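PDB 5INW: putative angiotensinogen from Lampetra fluviatilis, which inhibits thrombin, a reaction that heparin promotes by binding the protein, and belongs to the serpin family of protease inhibitors. Local coordinates for residues Val298-Glu303 / Val345-Pro350; Ala362-Ser365 / Ser371-Ser374. The protein carries 1 engineered substitution. All coordinates share one frame; numbering follows the deposited sequence.

Contact 1 of 2, residues Val298-Glu303 / Val345-Pro350; sequences VKLPYE and VQLSLP
With chi1 at -46°, L300 keeps CG beside its backbone N and directs both methyls at L347 and L349, whose own CG atoms stand anti to the backbone N (chi1 180° and -175°), which carries each CD2 to L300. The contact joins two sheets of the serpin fold. Strand 295-301 lies between strands 287-290 and 306-313 in sheet B, and residues 345-350 run in the part of strand 345-359 that belongs to sheet C, next to strand 273-283. No hydrogen bond links the segments, the CA atoms of L300 and L347 stand 10.1 Å apart, and the atoms that touch across the gap (within 4.5 Å) are all leucine methyls. L300 divides its isobutyl fork between the two partners. Its CD2 branch lies 3.8 Å from CD2 of L347, the two side chains passing at a slant, whereas the CD1 branch meets L349 tip to tip.

All three leucines are buried. V310 and W252 pack on L300, and F256 packs on L349. On its other edge, segment 345-350 pairs in parallel with a strand of the separate C-terminal peptide chain, which continues the sheet. Y302, beyond the strand end, stacks with W252 and hydrogen-bonds T406 through its hydroxyl. The tip-to-tip approach closes to 3.9 Å between L300 CD1 and L349 CD2.

Contact 2 of 2, residues Ala362-Ser365 / Ser371-Ser374; sequences AYLS and SMFS
M372 and F373, in the 3-10 turn 371-373, pack against L364 and S365 on one side of helix 361-369, serpin helix I, which the turn follows. The M372 side chain can be followed outward. Its CB meets nothing of L364 or S365, and chi1 of 67° then sets CG over the CD2-CE2 rim of the F373 ring, 4.1 Å above the plane. The two further torsions are both near 180°, an extended chain in which SD stands off the ring and CE returns to it. This terminal CE lies 3.6 Å from CZ of F373 and, across the contact, 4.4 Å from CD1 of L364, a loose apolar touch.

F373 makes the second contact. Its chi1 of -54° sets CG beside the backbone N, and S365 OG approaches the ring obliquely, 3.8 Å from both CD2 and CE2 of F373. The hydrogen bond of this hydroxyl goes to K361 O, one turn back in the same helix, so its approach to the ring is read as van der Waals contact. S374 N donates to S371 O at 2.9 Å, closing the turn.

Beneath these two side chains runs strand 389-401 of sheet A, next to the inserted loop strand, with V390 touching M372 and F373, and I393 touching L364 and M372. Helix 126-136 covers M372 through T128 and L132, and its E131 accepts from S371 N.

Contact 1 and contact 2 follow each other along the chain without overlapping: strand 345-359, which supplies residues 345-350, leads straight into helix 361-369, which supplies residues 362-365. In space their centres are 38 Å apart and their nearest atoms about 23 Å apart, so neither touches the other. Strand 345-359 runs from sheet C, at contact 1, into sheet A, where it pairs with strand 389-401. Strand 405-417 lies between 389-401 and 238-251, antiparallel to both, as expected of a cleaved reactive loop inserted as a strand of sheet A. Contact 1 thus joins sheets B and C, and contact 2 packs helix 361-369 and its turn on sheet A, on opposite sides of the chain's centre.

Contact 1 of 2, residues Val298-Glu303 / Val345-Pro350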
ATOM      1  N   VAL A 298      12.983 -14.731   3.709  1.00 64.72           N
ATOM      2  CA  VAL A 298      12.858 -14.819   5.167  1.00 63.76           C
ATOM      3  C   VAL A 298      11.597 -14.154   5.662  1.00 59.46           C
ATOM      4  O   VAL A 298      11.216 -13.105   5.167  1.00 57.26           O
ATOM      5  CB  VAL A 298      14.105 -14.209   5.870  1.00 67.45           C
ATOM      6  CG1 VAL A 298      14.307 -12.746   5.541  1.00 67.05           C
ATOM      7  CG2 VAL A 298      14.038 -14.360   7.381  1.00 69.44           C
ATOM      8  N   LYS A 299      10.998 -14.751   6.686  1.00 59.24           N
ATOM      9  CA  LYS A 299       9.747 -14.306   7.275  1.00 57.66           C
ATOM     10  C   LYS A 299      10.050 -13.704   8.623  1.00 55.17           C
ATOM     11  O   LYS A 299      10.504 -14.401   9.512  1.00 57.14           O
ATOM     12  CB  LYS A 299       8.810 -15.498   7.429  1.00 60.89           C
ATOM     13  CG  LYS A 299       7.455 -15.253   8.068  1.00 62.70           C
ATOM     14  CD  LYS A 299       6.559 -16.476   7.838  1.00 68.37           C
ATOM     15  CE  LYS A 299       5.212 -16.425   8.583  1.00 71.39           C
ATOM     16  NZ  LYS A 299       5.292 -16.647  10.071  1.00 73.76           N
ATOM     17  N   LEU A 300       9.755 -12.423   8.785  1.00 52.67           N
ATOM     18  CA  LEU A 300       9.932 -11.730  10.056  1.00 53.25           C
ATOM     19  C   LEU A 300       8.586 -11.481  10.691  1.00 51.39           C
ATOM     20  O   LEU A 300       7.926 -10.510  10.375  1.00 50.42           O
ATOM     21  CB  LEU A 300      10.699 -10.406   9.886  1.00 52.46           C
ATOM     22  CG  LEU A 300      11.906 -10.617   8.993  1.00 52.99           C
ATOM     23  CD1 LEU A 300      12.580  -9.293   8.633  1.00 54.08           C
ATOM     24  CD2 LEU A 300      12.871 -11.600   9.610  1.00 53.62           C
ATOM     25  N   PRO A 301       8.194 -12.333  11.621  1.00 53.62           N
ATOM     26  CA  PRO A 301       6.913 -12.123  12.232  1.00 55.45           C
ATOM     27  C   PRO A 301       6.780 -10.812  13.032  1.00 53.37           C
ATOM     28  O   PRO A 301       7.743 -10.369  13.682  1.00 56.44           O
ATOM     29  CB  PRO A 301       6.773 -13.361  13.147  1.00 58.11           C
ATOM     30  CG  PRO A 301       8.158 -13.639  13.600  1.00 59.48           C
ATOM     31  CD  PRO A 301       8.993 -13.320  12.384  1.00 58.72           C
ATOM     32  N   TYR A 302       5.588 -10.232  12.976  1.00 49.29           N
ATOM     33  CA  TYR A 302       5.134  -9.280  13.958  1.00 48.67           C
ATOM     34  C   TYR A 302       4.183  -9.948  14.945  1.00 49.27           C
ATOM     35  O   TYR A 302       3.672 -11.022  14.705  1.00 49.55           O
ATOM     36  CB  TYR A 302       4.377  -8.151  13.279  1.00 47.04           C
ATOM     37  CG  TYR A 302       5.165  -7.369  12.283  1.00 45.78           C
ATOM     38  CD1 TYR A 302       6.089  -6.409  12.681  1.00 46.94           C
ATOM     39  CD2 TYR A 302       4.974  -7.555  10.940  1.00 45.34           C
ATOM     40  CE1 TYR A 302       6.840  -5.696  11.727  1.00 46.32           C
ATOM     41  CE2 TYR A 302       5.717  -6.864   9.993  1.00 44.65           C
ATOM     42  CZ  TYR A 302       6.641  -5.940  10.382  1.00 43.83           C
ATOM     43  OH  TYR A 302       7.319  -5.245   9.430  1.00 43.31           O
ATOM     44  N   GLU A 303       3.961  -9.300  16.081  1.00 52.30           N
ATOM     45  CA  GLU A 303       2.740  -9.496  16.871  1.00 54.95           C
ATOM     46  C   GLU A 303       1.518  -9.133  15.979  1.00 55.98           C
ATOM     47  O   GLU A 303       1.677  -8.552  14.893  1.00 55.98           O
ATOM     48  CB  GLU A 303       2.781  -8.632  18.169  1.00 57.82           C
ATOM     49  CG  GLU A 303       3.880  -8.959  19.207  1.00 59.64           C
ATOM     50  CD  GLU A 303       3.722 -10.302  19.866  1.00 62.17           C
ATOM     51  OE1 GLU A 303       2.589 -10.855  19.875  1.00 64.29           O
ATOM     52  OE2 GLU A 303       4.757 -10.810  20.355  1.00 65.62           O
ATOM     53  N   VAL A 345      18.596 -18.554  13.634  1.00 84.35           N
ATOM     54  CA  VAL A 345      19.190 -17.962  12.438  1.00 85.06           C
ATOM     55  C   VAL A 345      19.959 -16.691  12.801  1.00 84.65           C
ATOM     56  O   VAL A 345      19.586 -15.980  13.758  1.00 85.35           O
ATOM     57  CB  VAL A 345      18.092 -17.589  11.430  1.00 84.00           C
ATOM     58  CG1 VAL A 345      18.697 -17.012  10.162  1.00 83.66           C
ATOM     59  CG2 VAL A 345      17.247 -18.815  11.112  1.00 86.33           C
ATOM     60  N   GLN A 346      21.003 -16.401  12.029  1.00 83.16           N
ATOM     61  CA  GLN A 346      21.791 -15.183  12.188  1.00 82.27           C
ATOM     62  C   GLN A 346      21.302 -14.115  11.231  1.00 77.79           C
ATOM     63  O   GLN A 346      21.565 -14.186  10.036  1.00 76.72           O
ATOM     64  CB  GLN A 346      23.255 -15.478  11.887  1.00 86.40           C
ATOM     65  CG  GLN A 346      23.909 -16.435  12.862  1.00 91.70           C
ATOM     66  CD  GLN A 346      24.144 -15.803  14.213  1.00 95.58           C
ATOM     67  OE1 GLN A 346      23.734 -14.651  14.449  1.00100.92           O
ATOM     68  NE2 GLN A 346      24.799 -16.541  15.120  1.00 96.11           N
ATOM     69  N   LEU A 347      20.585 -13.121  11.748  1.00 75.06           N
ATOM     70  CA  LEU A 347      19.970 -12.122  10.875  1.00 72.49           C
ATOM     71  C   LEU A 347      20.673 -10.804  11.002  1.00 72.32           C
ATOM     72  O   LEU A 347      21.012 -10.393  12.106  1.00 78.16           O
ATOM     73  CB  LEU A 347      18.496 -11.934  11.200  1.00 69.91           C
ATOM     74  CG  LEU A 347      17.737 -10.897  10.354  1.00 68.40           C
ATOM     75  CD1 LEU A 347      17.641 -11.278   8.896  1.00 67.81           C
ATOM     76  CD2 LEU A 347      16.340 -10.668  10.919  1.00 67.74           C
ATOM     77  N   SER A 348      20.870 -10.153   9.863  1.00 71.49           N
ATOM     78  CA  SER A 348      21.418  -8.791   9.764  1.00 71.12           C
ATOM     79  C   SER A 348      20.439  -7.967   8.889  1.00 70.37           C
ATOM     80  O   SER A 348      20.162  -8.358   7.747  1.00 72.08           O
ATOM     81  CB  SER A 348      22.818  -8.822   9.124  1.00 72.93           C
ATOM     82  OG  SER A 348      23.540 -10.016   9.457  1.00 73.83           O
ATOM     83  N   LEU A 349      19.881  -6.879   9.430  1.00 67.65           N
ATOM     84  CA  LEU A 349      18.844  -6.083   8.766  1.00 64.87           C
ATOM     85  C   LEU A 349      19.009  -4.585   8.993  1.00 64.68           C
ATOM     86  O   LEU A 349      19.011  -4.160  10.157  1.00 63.62           O
ATOM     87  CB  LEU A 349      17.464  -6.469   9.316  1.00 66.47           C
ATOM     88  CG  LEU A 349      16.160  -5.873   8.733  1.00 63.04           C
ATOM     89  CD1 LEU A 349      16.003  -6.330   7.301  1.00 63.06           C
ATOM     90  CD2 LEU A 349      14.938  -6.300   9.556  1.00 62.08           C
ATOM     91  N   PRO A 350      19.038  -3.771   7.900  1.00 63.12           N
ATOM     92  CA  PRO A 350      19.099  -2.308   8.028  1.00 61.12           C
ATOM     93  C   PRO A 350      17.965  -1.690   8.850  1.00 59.54           C
ATOM     94  O   PRO A 350      16.871  -2.229   8.887  1.00 57.12           O
ATOM     95  CB  PRO A 350      19.026  -1.829   6.584  1.00 59.70           C
ATOM     96  CG  PRO A 350      19.623  -2.936   5.786  1.00 61.20           C
ATOM     97  CD  PRO A 350      19.232  -4.197   6.499  1.00 62.07           C
TER

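Contact 2 of 2, residues Ala362-Ser365 / Ser371-Ser374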
ATOM      1  N   ALA A 362      -0.570   7.236 -15.153  1.00 60.22           N
ATOM      2  CA  ALA A 362      -0.034   6.422 -16.211  1.00 59.41           C
ATOM      3  C   ALA A 362       0.022   4.956 -15.845  1.00 58.96           C
ATOM      4  O   ALA A 362      -0.072   4.123 -16.734  1.00 57.54           O
ATOM      5  CB  ALA A 362       1.368   6.907 -16.584  1.00 61.48           C
ATOM      6  N   TYR A 363       0.267   4.623 -14.582  1.00 57.34           N
ATOM      7  CA  TYR A 363       0.374   3.205 -14.252  1.00 60.33           C
ATOM      8  C   TYR A 363      -1.015   2.553 -14.347  1.00 57.79           C
ATOM      9  O   TYR A 363      -1.183   1.473 -14.941  1.00 58.24           O
ATOM     10  CB  TYR A 363       0.988   2.969 -12.863  1.00 63.16           C
ATOM     11  CG  TYR A 363       2.376   3.576 -12.617  1.00 66.90           C
ATOM     12  CD1 TYR A 363       3.429   3.336 -13.481  1.00 68.53           C
ATOM     13  CD2 TYR A 363       2.631   4.358 -11.479  1.00 66.99           C
ATOM     14  CE1 TYR A 363       4.677   3.880 -13.234  1.00 70.72           C
ATOM     15  CE2 TYR A 363       3.870   4.907 -11.235  1.00 63.72           C
ATOM     16  CZ  TYR A 363       4.872   4.669 -12.113  1.00 68.58           C
ATOM     17  OH  TYR A 363       6.108   5.203 -11.905  1.00 82.00           O
ATOM     18  N   LEU A 364      -2.013   3.224 -13.785  1.00 53.14           N
ATOM     19  CA  LEU A 364      -3.366   2.696 -13.771  1.00 51.14           C
ATOM     20  C   LEU A 364      -3.917   2.716 -15.201  1.00 52.06           C
ATOM     21  O   LEU A 364      -4.660   1.805 -15.595  1.00 53.47           O
ATOM     22  CB  LEU A 364      -4.251   3.499 -12.840  1.00 52.23           C
ATOM     23  CG  LEU A 364      -3.798   3.525 -11.373  1.00 54.12           C
ATOM     24  CD1 LEU A 364      -4.485   4.637 -10.580  1.00 50.10           C
ATOM     25  CD2 LEU A 364      -4.039   2.164 -10.730  1.00 54.69           C
ATOM     26  N   SER A 365      -3.556   3.741 -15.975  1.00 46.89           N
ATOM     27  CA  SER A 365      -3.877   3.745 -17.385  1.00 47.15           C
ATOM     28  C   SER A 365      -3.366   2.488 -18.097  1.00 46.65           C
ATOM     29  O   SER A 365      -4.127   1.823 -18.792  1.00 45.55           O
ATOM     30  CB  SER A 365      -3.337   5.006 -18.054  1.00 47.75           C
ATOM     31  OG  SER A 365      -4.025   6.152 -17.575  1.00 42.99           O
ATOM     32  N   SER A 371      -9.969   5.113 -18.772  1.00 55.81           N
ATOM     33  CA  SER A 371     -11.223   5.802 -19.086  1.00 61.13           C
ATOM     34  C   SER A 371     -11.569   6.919 -18.120  1.00 55.87           C
ATOM     35  O   SER A 371     -11.791   8.012 -18.531  1.00 52.25           O
ATOM     36  CB  SER A 371     -12.377   4.781 -19.170  1.00 66.54           C
ATOM     37  OG  SER A 371     -13.627   5.390 -19.333  1.00 73.67           O
ATOM     38  N   MET A 372     -11.569   6.612 -16.829  1.00 56.30           N
ATOM     39  CA  MET A 372     -11.929   7.569 -15.758  1.00 54.04           C
ATOM     40  C   MET A 372     -11.165   8.910 -15.726  1.00 54.39           C
ATOM     41  O   MET A 372     -11.628   9.815 -15.036  1.00 53.03           O
ATOM     42  CB  MET A 372     -11.728   6.901 -14.410  1.00 54.23           C
ATOM     43  CG  MET A 372     -10.268   6.586 -14.055  1.00 53.89           C
ATOM     44  SD  MET A 372     -10.245   5.537 -12.580  1.00 53.57           S
ATOM     45  CE  MET A 372      -8.497   5.440 -12.249  1.00 52.17           C
ATOM     46  N   PHE A 373     -10.005   9.009 -16.414  1.00 52.99           N
ATOM     47  CA  PHE A 373      -9.273  10.270 -16.579  1.00 52.75           C
ATOM     48  C   PHE A 373      -9.654  11.097 -17.820  1.00 57.77           C
ATOM     49  O   PHE A 373      -9.234  12.252 -17.903  1.00 57.81           O
ATOM     50  CB  PHE A 373      -7.760  10.034 -16.677  1.00 52.42           C
ATOM     51  CG  PHE A 373      -7.161   9.237 -15.550  1.00 52.11           C
ATOM     52  CD1 PHE A 373      -6.919   9.821 -14.322  1.00 51.32           C
ATOM     53  CD2 PHE A 373      -6.776   7.922 -15.735  1.00 52.71           C
ATOM     54  CE1 PHE A 373      -6.330   9.098 -13.301  1.00 51.92           C
ATOM     55  CE2 PHE A 373      -6.211   7.178 -14.701  1.00 53.16           C
ATOM     56  CZ  PHE A 373      -5.986   7.767 -13.483  1.00 52.56           C
ATOM     57  N   SER A 374     -10.295  10.484 -18.835  1.00 61.16           N
ATOM     58  CA  SER A 374     -10.838  11.203 -19.986  1.00 64.03           C
ATOM     59  C   SER A 374     -11.834  12.263 -19.620  1.00 73.04           C
ATOM     60  O   SER A 374     -12.534  12.180 -18.599  1.00 74.51           O
ATOM     61  CB  SER A 374     -11.683  10.297 -20.876  1.00 65.92           C
ATOM     62  OG  SER A 374     -10.930   9.493 -21.695  1.00 65.47           O
TER